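Local coordinates for rhusiopathiae surface protein B (Erysipelothrix rhusiopathiae, PDB 3V10) that probably binds collagen at the bacterial cell surface, the deposited chain being the collagen-binding portion of a longer, wall-anchored adhesin, at residues W168-F173 and W184-S189. Residues are numbered along the deposited sequence; the frame is centred on the assembly and turned at random.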
ATOM      1  N   TRP A 168       1.610 -10.927  16.253  1.00  8.95           N
ATOM      2  CA  TRP A 168       2.272 -10.139  15.227  1.00  9.24           C
ATOM      3  C   TRP A 168       1.223  -9.250  14.583  1.00  7.77           C
ATOM      4  O   TRP A 168       0.032  -9.559  14.598  1.00  9.69           O
ATOM      5  CB  TRP A 168       2.970 -11.029  14.188  1.00 11.42           C
ATOM      6  CG  TRP A 168       2.080 -11.604  13.145  1.00 12.52           C
ATOM      7  CD1 TRP A 168       1.735 -11.032  11.952  1.00 14.97           C
ATOM      8  CD2 TRP A 168       1.433 -12.875  13.186  1.00 13.65           C
ATOM      9  NE1 TRP A 168       0.912 -11.877  11.244  1.00 15.19           N
ATOM     10  CE2 TRP A 168       0.710 -13.015  11.980  1.00 14.87           C
ATOM     11  CE3 TRP A 168       1.393 -13.914  14.125  1.00 15.34           C
ATOM     12  CZ2 TRP A 168      -0.047 -14.156  11.688  1.00 16.57           C
ATOM     13  CZ3 TRP A 168       0.639 -15.053  13.832  1.00 15.76           C
ATOM     14  CH2 TRP A 168      -0.069 -15.160  12.624  1.00 16.41           C
ATOM     15  N   LYS A 169       1.675  -8.125  14.050  1.00  8.63           N
ATOM     16  CA  LYS A 169       0.782  -7.176  13.414  1.00  9.18           C
ATOM     17  C   LYS A 169       1.213  -6.937  11.971  1.00  8.48           C
ATOM     18  O   LYS A 169       2.392  -7.015  11.644  1.00  8.95           O
ATOM     19  CB  LYS A 169       0.806  -5.861  14.193  1.00 14.20           C
ATOM     20  CG  LYS A 169       2.158  -5.194  14.211  1.00 20.11           C
ATOM     21  CD  LYS A 169       2.191  -4.051  13.230  1.00 23.93           C
ATOM     22  CE  LYS A 169       1.440  -2.849  13.770  1.00 26.51           C
ATOM     23  NZ  LYS A 169       0.035  -3.162  14.132  1.00 25.94           N
ATOM     24  N   THR A 170       0.244  -6.655  11.109  1.00  7.78           N
ATOM     25  CA  THR A 170       0.534  -6.400   9.705  1.00 10.13           C
ATOM     26  C   THR A 170      -0.331  -5.255   9.216  1.00 10.01           C
ATOM     27  O   THR A 170      -1.295  -4.866   9.874  1.00 10.23           O
ATOM     28  CB  THR A 170       0.243  -7.636   8.826  1.00 11.45           C
ATOM     29  OG1 THR A 170      -1.169  -7.860   8.769  1.00 11.06           O
ATOM     30  CG2 THR A 170       0.923  -8.866   9.391  1.00 13.70           C
ATOM     31  N   GLY A 171       0.016  -4.714   8.058  1.00 10.66           N
ATOM     32  CA  GLY A 171      -0.754  -3.611   7.518  1.00 12.08           C
ATOM     33  C   GLY A 171      -0.450  -3.391   6.057  1.00 11.90           C
ATOM     34  O   GLY A 171       0.603  -3.798   5.559  1.00 10.40           O
ATOM     35  N   THR A 172      -1.383  -2.756   5.361  1.00 11.82           N
ATOM     36  CA  THR A 172      -1.191  -2.464   3.951  1.00 12.82           C
ATOM     37  C   THR A 172      -2.169  -1.379   3.535  1.00 13.38           C
ATOM     38  O   THR A 172      -3.039  -0.973   4.315  1.00 11.57           O
ATOM     39  CB  THR A 172      -1.388  -3.728   3.074  1.00 14.67           C
ATOM     40  OG1 THR A 172      -0.982  -3.437   1.729  1.00 13.61           O
ATOM     41  CG2 THR A 172      -2.848  -4.186   3.082  1.00 14.03           C
ATOM     42  N   PHE A 173      -2.003  -0.894   2.312  1.00 13.59           N
ATOM     43  CA  PHE A 173      -2.862   0.146   1.783  1.00 13.65           C
ATOM     44  C   PHE A 173      -4.182  -0.460   1.345  1.00 14.66           C
ATOM     45  O   PHE A 173      -4.252  -1.638   0.990  1.00 12.32           O
ATOM     46  CB  PHE A 173      -2.173   0.842   0.600  1.00 13.48           C
ATOM     47  CG  PHE A 173      -1.672  -0.105  -0.454  1.00 13.00           C
ATOM     48  CD1 PHE A 173      -2.528  -0.588  -1.440  1.00 15.46           C
ATOM     49  CD2 PHE A 173      -0.346  -0.532  -0.445  1.00 13.73           C
ATOM     50  CE1 PHE A 173      -2.072  -1.484  -2.405  1.00 14.36           C
ATOM     51  CE2 PHE A 173       0.121  -1.430  -1.404  1.00 13.01           C
ATOM     52  CZ  PHE A 173      -0.745  -1.908  -2.386  1.00 14.27           C
ATOM     53  N   TRP A 184      -4.015  -5.432  10.891  1.00  8.08           N
ATOM     54  CA  TRP A 184      -4.352  -6.688  11.555  1.00  9.07           C
ATOM     55  C   TRP A 184      -3.514  -6.941  12.799  1.00  7.49           C
ATOM     56  O   TRP A 184      -2.289  -6.906  12.727  1.00  8.04           O
ATOM     57  CB  TRP A 184      -4.095  -7.879  10.619  1.00  7.95           C
ATOM     58  CG  TRP A 184      -5.020  -8.007   9.461  1.00 11.45           C
ATOM     59  CD1 TRP A 184      -6.120  -8.808   9.379  1.00 12.27           C
ATOM     60  CD2 TRP A 184      -4.927  -7.320   8.208  1.00 11.19           C
ATOM     61  NE1 TRP A 184      -6.718  -8.667   8.155  1.00 12.36           N
ATOM     62  CE2 TRP A 184      -6.008  -7.759   7.414  1.00 12.56           C
ATOM     63  CE3 TRP A 184      -4.036  -6.377   7.680  1.00 11.64           C
ATOM     64  CZ2 TRP A 184      -6.224  -7.286   6.114  1.00 11.26           C
ATOM     65  CZ3 TRP A 184      -4.251  -5.903   6.388  1.00 13.06           C
ATOM     66  CH2 TRP A 184      -5.339  -6.361   5.621  1.00 10.69           C
ATOM     67  N   LEU A 185      -4.169  -7.192  13.928  1.00  7.68           N
ATOM     68  CA  LEU A 185      -3.463  -7.542  15.161  1.00  8.76           C
ATOM     69  C   LEU A 185      -3.806  -9.024  15.359  1.00  8.11           C
ATOM     70  O   LEU A 185      -4.945  -9.370  15.666  1.00 10.85           O
ATOM     71  CB  LEU A 185      -3.973  -6.727  16.358  1.00  7.99           C
ATOM     72  CG  LEU A 185      -3.982  -5.201  16.256  1.00  5.24           C
ATOM     73  CD1 LEU A 185      -4.366  -4.611  17.620  1.00  8.29           C
ATOM     74  CD2 LEU A 185      -2.623  -4.690  15.821  1.00  7.25           C
ATOM     75  N   ASN A 186      -2.827  -9.901  15.163  1.00 10.24           N
ATOM     76  CA  ASN A 186      -3.054 -11.340  15.301  1.00 11.68           C
ATOM     77  C   ASN A 186      -2.653 -11.819  16.689  1.00 10.78           C
ATOM     78  O   ASN A 186      -1.473 -12.024  16.962  1.00 11.70           O
ATOM     79  CB  ASN A 186      -2.252 -12.068  14.224  1.00 11.79           C
ATOM     80  CG  ASN A 186      -2.532 -11.520  12.838  1.00 12.98           C
ATOM     81  OD1 ASN A 186      -3.541 -11.859  12.220  1.00 15.20           O
ATOM     82  ND2 ASN A 186      -1.656 -10.651  12.354  1.00 11.38           N
ATOM     83  N   ILE A 187      -3.648 -12.017  17.549  1.00 11.58           N
ATOM     84  CA  ILE A 187      -3.414 -12.421  18.929  1.00 12.39           C
ATOM     85  C   ILE A 187      -3.696 -13.885  19.223  1.00 13.99           C
ATOM     86  O   ILE A 187      -4.803 -14.378  19.020  1.00 14.40           O
ATOM     87  CB  ILE A 187      -4.260 -11.564  19.891  1.00 12.47           C
ATOM     88  CG1 ILE A 187      -4.064 -10.085  19.553  1.00 12.12           C
ATOM     89  CG2 ILE A 187      -3.861 -11.843  21.337  1.00 13.33           C
ATOM     90  CD1 ILE A 187      -4.985  -9.146  20.313  1.00 13.02           C
ATOM     91  N   ASN A 188      -2.671 -14.562  19.719  1.00 13.66           N
ATOM     92  CA  ASN A 188      -2.756 -15.968  20.071  1.00 13.28           C
ATOM     93  C   ASN A 188      -3.122 -16.899  18.922  1.00 15.00           C
ATOM     94  O   ASN A 188      -4.107 -17.639  18.999  1.00 16.93           O
ATOM     95  CB  ASN A 188      -3.741 -16.167  21.228  1.00 14.51           C
ATOM     96  CG  ASN A 188      -3.529 -17.487  21.934  1.00 16.84           C
ATOM     97  OD1 ASN A 188      -2.617 -18.237  21.587  1.00 15.40           O
ATOM     98  ND2 ASN A 188      -4.361 -17.780  22.928  1.00 15.39           N
ATOM     99  N   SER A 189      -2.327 -16.859  17.856  1.00 16.42           N
ATOM    100  CA  SER A 189      -2.537 -17.738  16.712  1.00 16.53           C
ATOM    101  C   SER A 189      -2.349 -19.194  17.151  1.00 17.51           C
ATOM    102  O   SER A 189      -3.092 -20.076  16.720  1.00 19.74           O
ATOM    103  CB  SER A 189      -1.544 -17.425  15.584  1.00 18.37           C
ATOM    104  OG  SER A 189      -1.881 -16.233  14.900  1.00 21.14           O
TER
HETATM  105  O   HOH W   1      -2.044 -10.421   9.462  1.00 13.85           O
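Trp168 faces Asn186 and Thr170 faces Trp184 as hydrogen-bonded antiparallel pairs, with Lys169 and Leu185 forming the non-hydrogen-bonded pair between them. The axes of strands 168-173 and 184-187 run at 160° to each other. At Thr170 and Trp184 the bonding is reciprocal, each backbone N lying 3.0 Å from the other residue's O. The Trp168 end is less even: Asn186 N to Trp168 O measures 2.9 Å, whereas the return bond from Trp168 N to Asn186 O is weak. Trp168 O also accepts from Asn186 ND2 at 3.0 Å, the amide nitrogen coming from above the carbonyl plane, so two donors of one residue grip a single oxygen.

That same amide lies over one face of the Trp168 indole, their planes 26° apart. Placing Trp168 CG between its own N and carbonyl carbon (chi1 80°) turns the ring towards the partner strand, where Asn186 CB sits 3.8 Å from the centroid of its six-membered ring, almost on the normal, a CH-pi contact. Ser189 OG approaches the ring's far end obliquely, beyond the strand.

These strands make a beta hairpin at the margin of a five-stranded antiparallel sheet in the collagen-binding domain, 168-173 being outermost within the chain; Leu185 and Ile187 pair onward with strand 260-269. The fold is the DEv-IgG variant of the immunoglobulin fold, associated with the Collagen Hug model of ligand binding.

On the tryptophan-bearing face, a water joins Thr170 OG1 to Asn186 ND2, which donates to it at 2.9 Å. Thr172 CG2 meets the edge of the Trp184 ring 4.0 Å from CZ3, while Thr172 OG1 bonds to Ser25 O. On the other face of the sheet Lys169 and Leu185 lie side by side, with Lys169 NZ 3.5 Å from Leu185 CD2 and in a long, weak ion pair with Asp202.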